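Long-range contact in motility protein FimV (Pseudomonas aeruginosa, PDB 4MBQ), which serves as an inner-membrane hub for type IV pilus assembly and twitching motility and regulates intracellular cyclic AMP through activation of the adenylate cyclase CyaB: residues Leu22-Arg26 with Glu55-Leu59. Numbering follows the deposited sequence.
Sequences LDLAR and EAREL
Leu22 and Arg26, one helical turn apart, reach across to Glu55, Ala56 and Leu59; the segments 22-26 and 55-59 run nearly parallel (12°), their axes 11.2 Å apart at closest. The apolar part of the contact centres on one methyl of Leu22. Its CD2 lies 3.9 Å from CG of Glu55, 4.3 Å from CB of Ala56 and 4.4 Å from CD1 of Leu59. A branched leucine suits this place because that methyl can touch all three residues and brings no polar group to satisfy, while the small Ala56 is consistent with the approach of its CA to 7.1 Å from CA of Leu22. Leu59 CD1 also meets the aliphatic part of Arg26, at CG, the two side chains crossing at about a right angle.

The more polar margin, where Arg26 and Glu55 are partly exposed, is held by charge. Extended from CG to NE, the arginine chain carries its guanidinium beyond the leucines. There NH2 gives Glu55 OE2 a fairly straight hydrogen bond of 2.8 Å (160°), near the guanidinium plane but from above the carboxylate plane. With CG anti to the backbone N (chi1 169°), Glu55 lays that carbon against Leu22, and a bend at chi2 then turns the carboxylate to the arginine. NH1 makes a second salt bridge, to OD1 of Asp23 2.8 Å away, whose hydrogen bond is more bent; bonds at both NH1 and NH2 should limit rotation of the guanidinium. Arg26 also packs on Asp23 of the second subunit.

Both helices belong to the tetratricopeptide repeat region near the C-terminus of FimV. Between helices 15-30 and 50-62 in sequence comes helix 34-47, packed against both segments: Val44 touches Leu22, Leu41 touches Ala25 and Leu45 touches Ala56.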
# COMPACT_ATOMS: atom_id res chain seq x y z
N LEU B 22 -3.57 -2.93 -8.45
CA LEU B 22 -2.74 -4.11 -8.61
C LEU B 22 -1.58 -4.10 -7.62
O LEU B 22 -1.24 -5.13 -7.03
CB LEU B 22 -2.21 -4.21 -10.05
CG LEU B 22 -3.17 -4.83 -11.07
CD1 LEU B 22 -2.60 -4.74 -12.47
CD2 LEU B 22 -3.46 -6.27 -10.69
N ASP B 23 -0.97 -2.94 -7.44
CA ASP B 23 0.11 -2.80 -6.47
C ASP B 23 -0.40 -2.91 -5.04
O ASP B 23 0.28 -3.47 -4.17
CB ASP B 23 0.89 -1.50 -6.69
CG ASP B 23 1.92 -1.62 -7.79
OD1 ASP B 23 2.69 -2.60 -7.79
OD2 ASP B 23 1.95 -0.74 -8.68
N LEU B 24 -1.60 -2.40 -4.79
CA LEU B 24 -2.24 -2.55 -3.49
C LEU B 24 -2.53 -4.01 -3.19
O LEU B 24 -2.37 -4.46 -2.05
CB LEU B 24 -3.54 -1.74 -3.42
CG LEU B 24 -3.42 -0.23 -3.22
CD1 LEU B 24 -4.78 0.36 -2.88
CD2 LEU B 24 -2.40 0.09 -2.15
N ALA B 25 -2.95 -4.76 -4.20
CA ALA B 25 -3.22 -6.18 -4.04
C ALA B 25 -1.94 -6.92 -3.69
O ALA B 25 -1.94 -7.80 -2.83
CB ALA B 25 -3.85 -6.75 -5.31
N ARG B 26 -0.85 -6.57 -4.37
CA ARG B 26 0.46 -7.15 -4.07
C ARG B 26 0.86 -6.84 -2.63
O ARG B 26 1.50 -7.66 -1.97
CB ARG B 26 1.52 -6.62 -5.04
CG ARG B 26 1.30 -7.02 -6.50
CD ARG B 26 2.37 -6.45 -7.42
NE ARG B 26 2.10 -6.77 -8.82
CZ ARG B 26 1.77 -5.87 -9.74
NH1 ARG B 26 1.69 -4.59 -9.43
NH2 ARG B 26 1.54 -6.26 -10.99
N GLU B 55 -2.91 -10.02 -15.26
CA GLU B 55 -2.12 -10.03 -14.03
C GLU B 55 -2.97 -10.35 -12.81
O GLU B 55 -2.54 -11.08 -11.91
CB GLU B 55 -1.40 -8.70 -13.84
CG GLU B 55 -0.76 -8.51 -12.46
CD GLU B 55 0.48 -9.36 -12.24
OE1 GLU B 55 0.72 -10.31 -13.00
OE2 GLU B 55 1.23 -9.06 -11.28
N ALA B 56 -4.18 -9.80 -12.78
CA ALA B 56 -5.11 -10.05 -11.69
C ALA B 56 -5.45 -11.53 -11.62
O ALA B 56 -5.46 -12.12 -10.54
CB ALA B 56 -6.38 -9.22 -11.86
N ARG B 57 -5.72 -12.12 -12.78
CA ARG B 57 -6.01 -13.54 -12.87
C ARG B 57 -4.83 -14.37 -12.38
O ARG B 57 -5.01 -15.34 -11.65
CB ARG B 57 -6.38 -13.92 -14.31
CG ARG B 57 -7.64 -13.23 -14.82
CD ARG B 57 -7.94 -13.61 -16.26
NE ARG B 57 -9.16 -12.96 -16.74
CZ ARG B 57 -9.22 -12.17 -17.81
NH1 ARG B 57 -8.13 -11.94 -18.53
NH2 ARG B 57 -10.37 -11.62 -18.16
N GLU B 58 -3.63 -13.98 -12.79
CA GLU B 58 -2.42 -14.68 -12.39
C GLU B 58 -2.25 -14.62 -10.87
O GLU B 58 -1.95 -15.63 -10.24
CB GLU B 58 -1.19 -14.07 -13.07
N LEU B 59 -2.46 -13.44 -10.30
CA LEU B 59 -2.35 -13.26 -8.86
C LEU B 59 -3.39 -14.08 -8.10
O LEU B 59 -3.09 -14.70 -7.08
CB LEU B 59 -2.47 -11.78 -8.48
CG LEU B 59 -1.25 -10.93 -8.84
CD1 LEU B 59 -1.47 -9.47 -8.47
CD2 LEU B 59 -0.00 -11.47 -8.16